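Local coordinates for PDZ domain protein (Parabacteroides distasonis, PDB 4L8N) that is of unknown function but carries PDZ domains together with a DUF4136 domain, and binds magnesium, at residues 130-136 against 259-265; 191-195 against 268-274; 308-314 against 427-431; 348-352 against 405-411. All blocks are in the same frame, centred on the assembly; numbering follows the deposited sequence.

Interaction 1: 130-136 against 259-265; sequences PFKTTVT and LWECEAN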
# COMPACT_ATOMS: atom_id res chain seq x y z
N PRO A 130 -7.61 -0.25 -4.38
CA PRO A 130 -6.46 -0.36 -3.46
C PRO A 130 -6.86 -1.22 -2.27
O PRO A 130 -7.02 -0.74 -1.15
CB PRO A 130 -6.16 1.10 -3.11
CG PRO A 130 -7.48 1.78 -3.19
CD PRO A 130 -8.39 0.98 -4.10
N PHE A 131 -7.07 -2.50 -2.56
CA PHE A 131 -7.45 -3.46 -1.53
C PHE A 131 -6.28 -4.36 -1.20
O PHE A 131 -5.71 -4.97 -2.10
CB PHE A 131 -8.65 -4.34 -1.99
CG PHE A 131 -9.95 -3.65 -2.35
CD1 PHE A 131 -10.26 -2.39 -1.84
CD2 PHE A 131 -10.90 -4.29 -3.15
CE1 PHE A 131 -11.48 -1.77 -2.15
CE2 PHE A 131 -12.11 -3.67 -3.46
CZ PHE A 131 -12.39 -2.41 -2.96
N LYS A 132 -5.93 -4.46 0.08
CA LYS A 132 -4.92 -5.41 0.53
C LYS A 132 -5.73 -6.60 1.09
O LYS A 132 -6.49 -6.43 2.06
CB LYS A 132 -3.92 -4.79 1.54
CG LYS A 132 -2.96 -5.79 2.21
CD LYS A 132 -1.78 -6.20 1.31
CE LYS A 132 -1.05 -7.41 1.85
NZ LYS A 132 -1.70 -8.71 1.48
N THR A 133 -5.62 -7.77 0.43
CA THR A 133 -6.35 -8.98 0.83
C THR A 133 -5.33 -9.99 1.26
O THR A 133 -4.46 -10.39 0.48
CB THR A 133 -7.31 -9.48 -0.29
OG1 THR A 133 -8.00 -8.35 -0.79
CG2 THR A 133 -8.35 -10.46 0.22
N THR A 134 -5.43 -10.37 2.55
CA THR A 134 -4.52 -11.28 3.25
C THR A 134 -5.29 -12.42 3.85
O THR A 134 -6.32 -12.21 4.49
CB THR A 134 -3.79 -10.52 4.36
OG1 THR A 134 -3.42 -9.21 3.91
CG2 THR A 134 -2.57 -11.28 4.88
N VAL A 135 -4.79 -13.63 3.63
CA VAL A 135 -5.40 -14.84 4.15
C VAL A 135 -4.38 -15.59 5.01
O VAL A 135 -3.17 -15.35 4.89
CB VAL A 135 -6.01 -15.76 3.04
CG1 VAL A 135 -7.00 -14.98 2.17
CG2 VAL A 135 -4.94 -16.41 2.18
N THR A 136 -4.90 -16.51 5.86
CA THR A 136 -4.12 -17.40 6.73
C THR A 136 -3.16 -18.25 5.86
O THR A 136 -3.46 -18.55 4.70
CB THR A 136 -5.05 -18.27 7.62
OG1 THR A 136 -4.26 -19.10 8.47
CG2 THR A 136 -6.05 -19.14 6.81
N LEU A 259 -8.82 -15.70 9.24
CA LEU A 259 -8.86 -16.51 8.02
C LEU A 259 -8.63 -15.66 6.79
O LEU A 259 -7.87 -16.04 5.90
CB LEU A 259 -10.21 -17.24 7.88
CG LEU A 259 -10.64 -18.18 9.00
CD1 LEU A 259 -12.05 -18.61 8.79
CD2 LEU A 259 -9.79 -19.44 9.03
N TRP A 260 -9.28 -14.51 6.75
CA TRP A 260 -9.29 -13.61 5.62
C TRP A 260 -9.51 -12.19 6.13
O TRP A 260 -10.35 -11.96 7.03
CB TRP A 260 -10.45 -14.04 4.69
CG TRP A 260 -10.59 -13.29 3.39
CD1 TRP A 260 -10.14 -13.70 2.17
CD2 TRP A 260 -11.41 -12.14 3.15
NE1 TRP A 260 -10.56 -12.84 1.19
CE2 TRP A 260 -11.33 -11.86 1.76
CE3 TRP A 260 -12.18 -11.30 3.97
CZ2 TRP A 260 -12.02 -10.80 1.18
CZ3 TRP A 260 -12.81 -10.21 3.40
CH2 TRP A 260 -12.77 -10.00 2.01
N GLU A 261 -8.74 -11.25 5.55
CA GLU A 261 -8.79 -9.83 5.89
C GLU A 261 -8.59 -9.03 4.62
O GLU A 261 -7.72 -9.36 3.82
CB GLU A 261 -7.72 -9.49 6.96
CG GLU A 261 -7.85 -8.09 7.58
CD GLU A 261 -6.90 -7.74 8.72
OE1 GLU A 261 -6.90 -8.47 9.74
OE2 GLU A 261 -6.21 -6.70 8.63
N CYS A 262 -9.45 -8.04 4.42
CA CYS A 262 -9.38 -7.13 3.29
C CYS A 262 -9.42 -5.71 3.80
O CYS A 262 -10.32 -5.34 4.57
CB CYS A 262 -10.49 -7.38 2.27
SG CYS A 262 -10.25 -6.51 0.70
N GLU A 263 -8.36 -4.95 3.46
CA GLU A 263 -8.15 -3.58 3.89
C GLU A 263 -8.02 -2.66 2.69
O GLU A 263 -7.20 -2.88 1.81
CB GLU A 263 -6.90 -3.48 4.78
CG GLU A 263 -6.81 -2.24 5.65
CD GLU A 263 -5.51 -2.08 6.39
OE1 GLU A 263 -5.23 -2.88 7.31
OE2 GLU A 263 -4.77 -1.11 6.08
N ALA A 264 -8.86 -1.65 2.65
CA ALA A 264 -8.84 -0.61 1.63
C ALA A 264 -8.20 0.64 2.23
O ALA A 264 -8.59 1.08 3.33
CB ALA A 264 -10.25 -0.31 1.14
N ASN A 265 -7.18 1.16 1.53
CA ASN A 265 -6.48 2.38 1.91
C ASN A 265 -6.55 3.35 0.75
O ASN A 265 -5.96 3.12 -0.32
CB ASN A 265 -5.05 2.10 2.36
CG ASN A 265 -5.01 1.39 3.69
OD1 ASN A 265 -5.27 1.98 4.75
ND2 ASN A 265 -4.69 0.09 3.65
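Lys132 and Glu263 are joined through both of their backbone groups, Lys132 N to Glu263 O at 2.7 Å and Glu263 N to Lys132 O at 2.8 Å. Thr134 and Glu261 form a second pair of the same kind. The segment axes run at 164° to each other, 4.5 Å apart at their closest, as expected of neighbouring antiparallel strands. Beyond the regular pairs, Asn265 N bonds to Pro130 O and Thr136 N to Leu259 O, one at each end of the paired segments.

Apolar contacts gather on the face that carries Phe131, Thr133, Val135, Trp260, Cys262 and Ala264. The Phe131 ring brings CD1 to 3.6 Å from Ala264 CB, while Cys262 SG lies 4.9 Å from the ring centroid in an oblique sulfur-aromatic contact. Trp260 has CG anti to its backbone N (chi1 -176°), which carries the indole obliquely across Val135 and Thr133: Val135 CG1 is 3.4 Å from Trp260 CD1, and Thr133 CG2 meets the pyrrole side.

Polar side chains occupy the other face. There Asn265 ND2 donates to Glu263 OE2 at 2.7 Å, and Glu261 forms a salt bridge with Arg247.

Both segments belong to the DUF4136 region. Strand 258-268 lies between 123-135 and 240-250 in the sheet, with helix 274-285 covering Phe131 and Ala264, and Thr134 and Glu261 packing on the second subunit.

Interaction 2: 191-195 against 268-274; sequences FYFFD and LEDSYRL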
# COMPACT_ATOMS: atom_id res chain seq x y z
N PHE A 191 -12.84 -2.53 10.84
CA PHE A 191 -12.02 -1.42 11.27
C PHE A 191 -12.10 -0.34 10.18
O PHE A 191 -12.29 -0.63 9.00
CB PHE A 191 -10.59 -1.87 11.62
CG PHE A 191 -9.86 -2.63 10.54
CD1 PHE A 191 -10.17 -3.96 10.27
CD2 PHE A 191 -8.81 -2.04 9.85
CE1 PHE A 191 -9.45 -4.68 9.31
CE2 PHE A 191 -8.09 -2.76 8.91
CZ PHE A 191 -8.41 -4.07 8.65
N TYR A 192 -12.03 0.91 10.60
CA TYR A 192 -12.15 2.08 9.72
C TYR A 192 -11.46 3.27 10.35
O TYR A 192 -11.31 3.35 11.57
CB TYR A 192 -13.63 2.41 9.42
CG TYR A 192 -14.50 2.40 10.65
CD1 TYR A 192 -14.60 3.53 11.47
CD2 TYR A 192 -15.19 1.25 11.04
CE1 TYR A 192 -15.35 3.51 12.64
CE2 TYR A 192 -15.97 1.23 12.20
CZ TYR A 192 -16.05 2.37 13.00
OH TYR A 192 -16.80 2.36 14.14
N PHE A 193 -11.06 4.21 9.50
CA PHE A 193 -10.40 5.45 9.88
C PHE A 193 -10.62 6.48 8.79
O PHE A 193 -10.56 6.15 7.60
CB PHE A 193 -8.88 5.21 10.11
CG PHE A 193 -8.06 6.43 10.45
CD1 PHE A 193 -7.89 6.83 11.78
CD2 PHE A 193 -7.44 7.18 9.45
CE1 PHE A 193 -7.11 7.96 12.10
CE2 PHE A 193 -6.68 8.32 9.77
CZ PHE A 193 -6.50 8.69 11.09
N PHE A 194 -10.85 7.73 9.21
CA PHE A 194 -10.95 8.89 8.34
C PHE A 194 -10.47 10.13 9.07
O PHE A 194 -11.05 10.53 10.09
CB PHE A 194 -12.36 9.11 7.75
CG PHE A 194 -12.35 10.19 6.69
CD1 PHE A 194 -11.94 9.90 5.39
CD2 PHE A 194 -12.70 11.50 7.00
CE1 PHE A 194 -11.90 10.91 4.42
CE2 PHE A 194 -12.66 12.50 6.03
CZ PHE A 194 -12.27 12.19 4.75
N ASP A 195 -9.39 10.73 8.55
CA ASP A 195 -8.78 11.94 9.08
C ASP A 195 -7.88 12.59 8.02
O ASP A 195 -7.67 12.02 6.94
CB ASP A 195 -7.99 11.64 10.36
CG ASP A 195 -7.69 12.86 11.21
OD1 ASP A 195 -8.64 13.66 11.48
OD2 ASP A 195 -6.51 13.05 11.60
N LEU A 268 -7.42 10.55 -0.34
CA LEU A 268 -8.52 11.45 -0.65
C LEU A 268 -8.17 12.92 -0.86
O LEU A 268 -7.34 13.51 -0.15
CB LEU A 268 -9.58 11.35 0.44
CG LEU A 268 -10.71 10.41 0.11
CD1 LEU A 268 -10.30 8.97 0.28
CD2 LEU A 268 -11.85 10.67 0.99
N GLU A 269 -8.91 13.50 -1.82
CA GLU A 269 -8.89 14.89 -2.27
C GLU A 269 -9.84 15.73 -1.40
O GLU A 269 -9.46 16.83 -1.00
CB GLU A 269 -9.28 15.01 -3.76
CG GLU A 269 -8.54 14.06 -4.69
CD GLU A 269 -8.84 14.27 -6.17
OE1 GLU A 269 -9.85 13.71 -6.66
OE2 GLU A 269 -8.05 14.98 -6.83
N ASP A 270 -11.06 15.21 -1.10
CA ASP A 270 -12.05 15.90 -0.26
C ASP A 270 -12.50 15.04 0.90
O ASP A 270 -12.06 13.90 1.03
CB ASP A 270 -13.28 16.31 -1.10
CG ASP A 270 -13.01 17.28 -2.23
OD1 ASP A 270 -12.64 18.45 -1.94
OD2 ASP A 270 -13.18 16.88 -3.40
N SER A 271 -13.39 15.59 1.75
CA SER A 271 -14.01 14.87 2.85
C SER A 271 -14.95 13.82 2.27
O SER A 271 -15.57 14.05 1.22
CB SER A 271 -14.76 15.82 3.77
OG SER A 271 -15.39 15.13 4.83
N TYR A 272 -15.03 12.64 2.91
CA TYR A 272 -15.85 11.53 2.43
C TYR A 272 -16.42 10.68 3.59
O TYR A 272 -15.76 10.48 4.61
CB TYR A 272 -15.03 10.67 1.48
CG TYR A 272 -15.88 9.86 0.54
CD1 TYR A 272 -16.35 10.41 -0.65
CD2 TYR A 272 -16.25 8.55 0.84
CE1 TYR A 272 -17.16 9.69 -1.51
CE2 TYR A 272 -17.07 7.82 -0.01
CZ TYR A 272 -17.52 8.39 -1.19
OH TYR A 272 -18.33 7.68 -2.04
N ARG A 273 -17.67 10.21 3.41
CA ARG A 273 -18.44 9.41 4.37
C ARG A 273 -18.06 7.92 4.30
O ARG A 273 -18.08 7.32 3.22
CB ARG A 273 -19.95 9.57 4.11
CG ARG A 273 -20.51 10.97 4.39
CD ARG A 273 -22.02 11.01 4.30
NE ARG A 273 -22.65 10.23 5.36
CZ ARG A 273 -23.02 10.71 6.54
NH1 ARG A 273 -22.86 12.01 6.82
NH2 ARG A 273 -23.55 9.92 7.46
N LEU A 274 -17.71 7.32 5.46
CA LEU A 274 -17.31 5.91 5.54
C LEU A 274 -18.49 4.96 5.24
O LEU A 274 -18.26 3.88 4.68
CB LEU A 274 -16.66 5.56 6.89
CG LEU A 274 -15.15 5.88 7.02
CD1 LEU A 274 -14.73 5.90 8.46
CD2 LEU A 274 -14.29 4.89 6.25
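Leu268 meets Phe194 at the rim of its ring: Leu268 CD2 comes to 3.4 Å from Phe194 CE1, near the ring plane, with the two side chains crossing at about a right angle. Two residues on, Asp270 turns its side chain away from strand 191-195, but its carbonyl oxygen still lies at the ring edge, 4.1 Å from Phe194 CZ. Asp270 and Glu239 are magnesium-binding residues of this protein; in this model the ion is not bound to this chain, though the Asp270 side chain comes within about 4 Å of a magnesium. The backbone that carries a metal-binding residue thus borders on the aromatic ring. At Ser271 the contact passes to the main chain, with Ser271 CA 3.7 Å from Phe194 CZ.

The chain here links strand 258-268 to helix 274-285, and it passes over a side chain of strand 186-196, which belongs to the same sheet with strand 240-250 between the two. This is a strand-to-helix connection within the DUF4136 region, folded back across its sheet.

Tyr272 supplies backbone to the ring. Its carbonyl oxygen sits 3.7 Å above the plane, over the centre of one face, while Tyr272 N approaches Phe194 CZ to 3.3 Å. Phe194 reaches this place because CG is anti to the backbone N (chi1 -171°), which projects the ring out from the strand. The Tyr272 ring itself leads away, meeting Phe228 of the second subunit edge-to-face. Leu274, directly after the N-cap Arg273, directs CD1 between two strand residues, 3.8 Å from Tyr192 CB and 4.1 Å from Phe194 CB. The phenol of Tyr192 continues past it to a hydrogen bond with Glu161.

Interaction 3: 308-314 against 427-431; sequences NYTGISY and NACTF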
# COMPACT_ATOMS: atom_id res chain seq x y z
N ASN A 308 -31.98 -4.92 -28.58
CA ASN A 308 -33.28 -5.48 -28.99
C ASN A 308 -33.02 -6.88 -29.51
O ASN A 308 -32.24 -7.05 -30.47
CB ASN A 308 -33.97 -4.62 -30.07
CG ASN A 308 -34.85 -3.49 -29.59
OD1 ASN A 308 -35.34 -3.43 -28.45
ND2 ASN A 308 -35.12 -2.59 -30.49
N TYR A 309 -33.62 -7.88 -28.85
CA TYR A 309 -33.49 -9.28 -29.17
C TYR A 309 -34.72 -9.82 -29.91
O TYR A 309 -35.85 -9.67 -29.42
CB TYR A 309 -33.26 -10.07 -27.88
CG TYR A 309 -33.29 -11.57 -28.06
CD1 TYR A 309 -32.21 -12.25 -28.61
CD2 TYR A 309 -34.39 -12.32 -27.64
CE1 TYR A 309 -32.24 -13.64 -28.77
CE2 TYR A 309 -34.42 -13.70 -27.78
CZ TYR A 309 -33.34 -14.36 -28.35
OH TYR A 309 -33.34 -15.72 -28.47
N THR A 310 -34.49 -10.47 -31.06
CA THR A 310 -35.52 -11.13 -31.88
C THR A 310 -35.24 -12.66 -31.93
O THR A 310 -36.16 -13.45 -32.01
CB THR A 310 -35.60 -10.55 -33.30
OG1 THR A 310 -34.47 -10.98 -34.05
CG2 THR A 310 -35.73 -9.02 -33.33
N GLY A 311 -33.97 -13.04 -31.87
CA GLY A 311 -33.56 -14.44 -31.90
C GLY A 311 -32.98 -14.90 -33.22
O GLY A 311 -32.66 -16.07 -33.36
N ILE A 312 -32.85 -13.97 -34.20
CA ILE A 312 -32.33 -14.27 -35.54
C ILE A 312 -30.80 -14.27 -35.51
O ILE A 312 -30.17 -13.39 -34.92
CB ILE A 312 -32.87 -13.26 -36.63
CG1 ILE A 312 -34.41 -13.29 -36.74
CG2 ILE A 312 -32.23 -13.48 -38.01
CD1 ILE A 312 -35.05 -11.95 -37.25
N SER A 313 -30.21 -15.28 -36.17
CA SER A 313 -28.79 -15.42 -36.43
C SER A 313 -28.58 -15.23 -37.95
O SER A 313 -29.40 -15.70 -38.74
CB SER A 313 -28.28 -16.76 -35.91
OG SER A 313 -28.30 -16.75 -34.49
N TYR A 314 -27.56 -14.47 -38.35
CA TYR A 314 -27.31 -14.11 -39.75
C TYR A 314 -26.05 -14.81 -40.28
O TYR A 314 -25.17 -15.15 -39.48
CB TYR A 314 -27.16 -12.57 -39.89
CG TYR A 314 -28.33 -11.77 -39.34
CD1 TYR A 314 -28.35 -11.37 -38.01
CD2 TYR A 314 -29.40 -11.42 -40.14
CE1 TYR A 314 -29.42 -10.65 -37.48
CE2 TYR A 314 -30.48 -10.70 -39.63
CZ TYR A 314 -30.48 -10.30 -38.30
OH TYR A 314 -31.53 -9.57 -37.80
N ASN A 427 -41.18 0.64 -30.50
CA ASN A 427 -40.04 -0.27 -30.50
C ASN A 427 -40.30 -1.50 -31.42
O ASN A 427 -39.36 -2.23 -31.70
CB ASN A 427 -39.70 -0.70 -29.07
CG ASN A 427 -38.33 -1.34 -28.92
OD1 ASN A 427 -37.34 -0.88 -29.50
ND2 ASN A 427 -38.24 -2.43 -28.17
N ALA A 428 -41.52 -1.68 -31.94
CA ALA A 428 -41.83 -2.78 -32.85
C ALA A 428 -41.18 -2.57 -34.23
O ALA A 428 -41.33 -1.51 -34.84
CB ALA A 428 -43.33 -2.93 -32.98
N CYS A 429 -40.42 -3.57 -34.70
CA CYS A 429 -39.66 -3.53 -35.95
C CYS A 429 -40.35 -4.34 -37.02
O CYS A 429 -40.89 -5.41 -36.74
CB CYS A 429 -38.23 -4.00 -35.72
SG CYS A 429 -37.43 -3.31 -34.24
N THR A 430 -40.32 -3.82 -38.25
CA THR A 430 -40.94 -4.46 -39.41
C THR A 430 -39.89 -5.27 -40.13
O THR A 430 -38.86 -4.73 -40.53
CB THR A 430 -41.60 -3.41 -40.32
OG1 THR A 430 -42.67 -2.78 -39.61
CG2 THR A 430 -42.13 -4.00 -41.61
N PHE A 431 -40.15 -6.56 -40.30
CA PHE A 431 -39.26 -7.46 -41.02
C PHE A 431 -39.97 -7.96 -42.29
O PHE A 431 -41.03 -8.58 -42.21
CB PHE A 431 -38.79 -8.63 -40.13
CG PHE A 431 -37.67 -8.32 -39.15
CD1 PHE A 431 -37.95 -7.75 -37.91
CD2 PHE A 431 -36.36 -8.67 -39.45
CE1 PHE A 431 -36.92 -7.51 -36.99
CE2 PHE A 431 -35.34 -8.44 -38.52
CZ PHE A 431 -35.62 -7.87 -37.30
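Asn308 and Asn427 meet through their side-chain amides in a reciprocal pair of hydrogen bonds. Asn308 ND2 donates to Asn427 OD1 at 3.0 Å, and Asn427 ND2 returns the bond to Asn308 OD1 at 3.1 Å. Both N-H...O angles, just under 160°, are fairly straight. Each acceptor lies close to the donor's amide plane, yet the two amides are twisted 47° apart, so each donor is tilted from the carbonyl plane it addresses.

Further along, the Phe431 ring receives three side chains of the other segment. Ile312 CD1 is nearest, 3.7 Å from Phe431 CE2, and approaches obliquely from the opposite direction. Thr310 CG2 reaches Phe431 CE1 at 4.1 Å, again obliquely, whereas Tyr314 OH lies near the ring plane at the edge. With CG1 anti to the carbonyl carbon (chi1 -60°), Ile312 extends its chain toward the ring.

A second shell positions these groups. Tyr314 OH bonds to Tyr413 OH, and the Tyr413 ring meets Phe431 edge-to-face. Glu107 holds the turn through both carboxylate oxygens, OE2 bonded to Thr310 OG1 and OE1 accepting from Gly311 N. The location is consistent with the C-terminal PDZ domain.

Chemically, the contact divides in two: the Asn427 amide serves OD1 and ND2 of buried Asn308, while Tyr413 O takes a further bond from ND2, and Phe431 packs by dispersion, joining the turn between strands 298-309 and 312-315 to the start of strand 429-435.

Interaction 4: 348-352 against 405-411; sequences HKMDH and SDYLPAF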
# COMPACT_ATOMS: atom_id res chain seq x y z
N HIS A 348 -34.85 -0.12 -44.22
CA HIS A 348 -33.46 -0.33 -44.65
C HIS A 348 -33.22 -1.70 -45.25
O HIS A 348 -33.38 -2.72 -44.57
CB HIS A 348 -32.49 -0.10 -43.49
CG HIS A 348 -32.70 1.20 -42.78
ND1 HIS A 348 -32.49 2.41 -43.41
CD2 HIS A 348 -33.07 1.42 -41.50
CE1 HIS A 348 -32.77 3.33 -42.50
NE2 HIS A 348 -33.11 2.79 -41.33
N LYS A 349 -32.76 -1.71 -46.51
CA LYS A 349 -32.41 -2.91 -47.27
C LYS A 349 -31.21 -3.61 -46.61
O LYS A 349 -30.42 -2.98 -45.91
CB LYS A 349 -32.15 -2.61 -48.77
CG LYS A 349 -31.23 -1.42 -49.06
CD LYS A 349 -30.77 -1.43 -50.51
CE LYS A 349 -30.02 -0.18 -50.90
NZ LYS A 349 -29.45 -0.29 -52.27
N MSE A 350 -31.10 -4.92 -46.84
CA MSE A 350 -30.13 -5.81 -46.20
C MSE A 350 -29.16 -6.54 -47.19
O MSE A 350 -28.17 -7.13 -46.74
CB MSE A 350 -30.97 -6.84 -45.43
CG MSE A 350 -30.23 -7.59 -44.39
SE MSE A 350 -30.01 -6.61 -42.78
CE MSE A 350 -29.85 -8.09 -41.74
N ASP A 351 -29.42 -6.47 -48.53
CA ASP A 351 -28.61 -7.14 -49.56
C ASP A 351 -27.22 -6.44 -49.80
O ASP A 351 -26.85 -6.14 -50.94
CB ASP A 351 -29.41 -7.27 -50.88
CG ASP A 351 -30.00 -5.98 -51.47
OD1 ASP A 351 -30.08 -4.96 -50.73
OD2 ASP A 351 -30.41 -6.00 -52.66
N HIS A 352 -26.44 -6.24 -48.72
CA HIS A 352 -25.12 -5.62 -48.76
C HIS A 352 -24.04 -6.55 -48.22
O HIS A 352 -24.35 -7.44 -47.44
CB HIS A 352 -25.10 -4.31 -47.96
CG HIS A 352 -26.18 -3.35 -48.34
ND1 HIS A 352 -26.08 -2.59 -49.49
CD2 HIS A 352 -27.35 -3.08 -47.73
CE1 HIS A 352 -27.19 -1.88 -49.54
NE2 HIS A 352 -27.98 -2.13 -48.50
N SER A 405 -29.69 6.36 -45.22
CA SER A 405 -29.44 5.20 -46.08
C SER A 405 -27.97 5.06 -46.49
O SER A 405 -27.52 3.92 -46.69
CB SER A 405 -30.33 5.26 -47.32
OG SER A 405 -31.65 4.88 -46.95
N ASP A 406 -27.22 6.19 -46.53
CA ASP A 406 -25.79 6.23 -46.84
C ASP A 406 -24.97 5.44 -45.78
O ASP A 406 -23.92 4.89 -46.11
CB ASP A 406 -25.29 7.70 -46.93
CG ASP A 406 -23.78 7.90 -47.12
OD1 ASP A 406 -23.16 7.12 -47.88
OD2 ASP A 406 -23.24 8.86 -46.54
N TYR A 407 -25.46 5.37 -44.53
CA TYR A 407 -24.73 4.66 -43.47
C TYR A 407 -25.24 3.21 -43.28
O TYR A 407 -24.78 2.55 -42.34
CB TYR A 407 -24.77 5.44 -42.14
CG TYR A 407 -24.41 6.91 -42.25
CD1 TYR A 407 -23.23 7.32 -42.87
CD2 TYR A 407 -25.22 7.89 -41.69
CE1 TYR A 407 -22.89 8.67 -42.97
CE2 TYR A 407 -24.89 9.24 -41.78
CZ TYR A 407 -23.72 9.63 -42.41
OH TYR A 407 -23.41 10.98 -42.48
N LEU A 408 -26.08 2.69 -44.21
CA LEU A 408 -26.65 1.32 -44.17
C LEU A 408 -27.04 0.96 -42.72
O LEU A 408 -26.34 0.20 -42.03
CB LEU A 408 -25.69 0.28 -44.81
CG LEU A 408 -25.18 0.58 -46.25
CD1 LEU A 408 -24.23 -0.48 -46.70
CD2 LEU A 408 -26.32 0.74 -47.25
N PRO A 409 -28.15 1.57 -42.23
CA PRO A 409 -28.53 1.40 -40.82
C PRO A 409 -29.47 0.21 -40.53
O PRO A 409 -30.22 0.26 -39.55
CB PRO A 409 -29.25 2.72 -40.52
CG PRO A 409 -29.25 3.53 -41.82
CD PRO A 409 -29.05 2.53 -42.88
N ALA A 410 -29.44 -0.85 -41.35
CA ALA A 410 -30.29 -2.02 -41.19
C ALA A 410 -30.20 -2.64 -39.79
O ALA A 410 -31.23 -2.96 -39.20
CB ALA A 410 -29.95 -3.06 -42.23
N PHE A 411 -28.96 -2.74 -39.24
CA PHE A 411 -28.76 -3.34 -37.93
C PHE A 411 -29.03 -2.37 -36.78
O PHE A 411 -29.04 -2.80 -35.63
CB PHE A 411 -27.36 -3.94 -37.83
CG PHE A 411 -27.12 -5.14 -38.72
CD1 PHE A 411 -27.70 -6.38 -38.43
CD2 PHE A 411 -26.30 -5.05 -39.84
CE1 PHE A 411 -27.47 -7.48 -39.25
CE2 PHE A 411 -26.06 -6.17 -40.65
CZ PHE A 411 -26.65 -7.37 -40.35
O HOH W 1 -29.44 -0.57 -44.70
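His348 and Pro409 make a CH-pi contact: Pro409 CD lies 3.8 Å from the centroid of the His348 imidazole, 26° off the ring normal, over one face. A second contact of this kind joins His352 and Leu408, where Leu408 CD2 sits 3.7 Å from the His352 centroid, 20° off its normal. The side chains of this second pair come from opposite directions, and Leu408 CD1 reaches the same ring near CG. Each imidazole therefore offers a face to an aliphatic group of segment 405-411.

Met350, present as selenomethionine, makes the Met-aromatic contact. Its SE lies over one face of the Phe411 ring, 4.5 Å from its centroid, and CE is 3.5 Å from Phe411 CE1. The bend at chi2 (80°) turns the chain toward this ring after CG has left anti to the backbone N. The same SE touches Ala410 CB at 3.6 Å.

Water-mediated polar contact is slight. One water donates to Lys349 O at 2.9 Å and accepts weakly from Ala410 N. The imidazole of His348 has its polar partner elsewhere, with NE2 bonded to Gln403.

In what is probably the C-terminal PDZ domain, segment 348-352 starts on the outermost strand of its sheet, 348-349, and the loop after helix 395-402 lies against it. Helix 354-367 borders both: Phe357 meets the rings of Phe411 and His352 edge-to-face, and Leu408 packs on Ala360.

In the fold
Going from the N terminus, interaction 1 opens at strand 123-135 and closes at 258-268. Interaction 2 opens inside that loop, on strand 186-196, and closes just beyond it at 268-274, so the two cross. They touch where Phe191 packs on Glu261 and Glu263, and both reach the second subunit. Interaction 3 follows in series, joining 308-314 to 427-431, and interaction 4 is nested inside its loop; Tyr314 packs on Met350 and Phe411 to connect them. The two pairs lie on opposite sides of the chain's centre, with interactions 1 and 3 centred about 47 Å apart, yet all four reach one mixed sheet, in which strands 123-135 and 298-309 are neighbours.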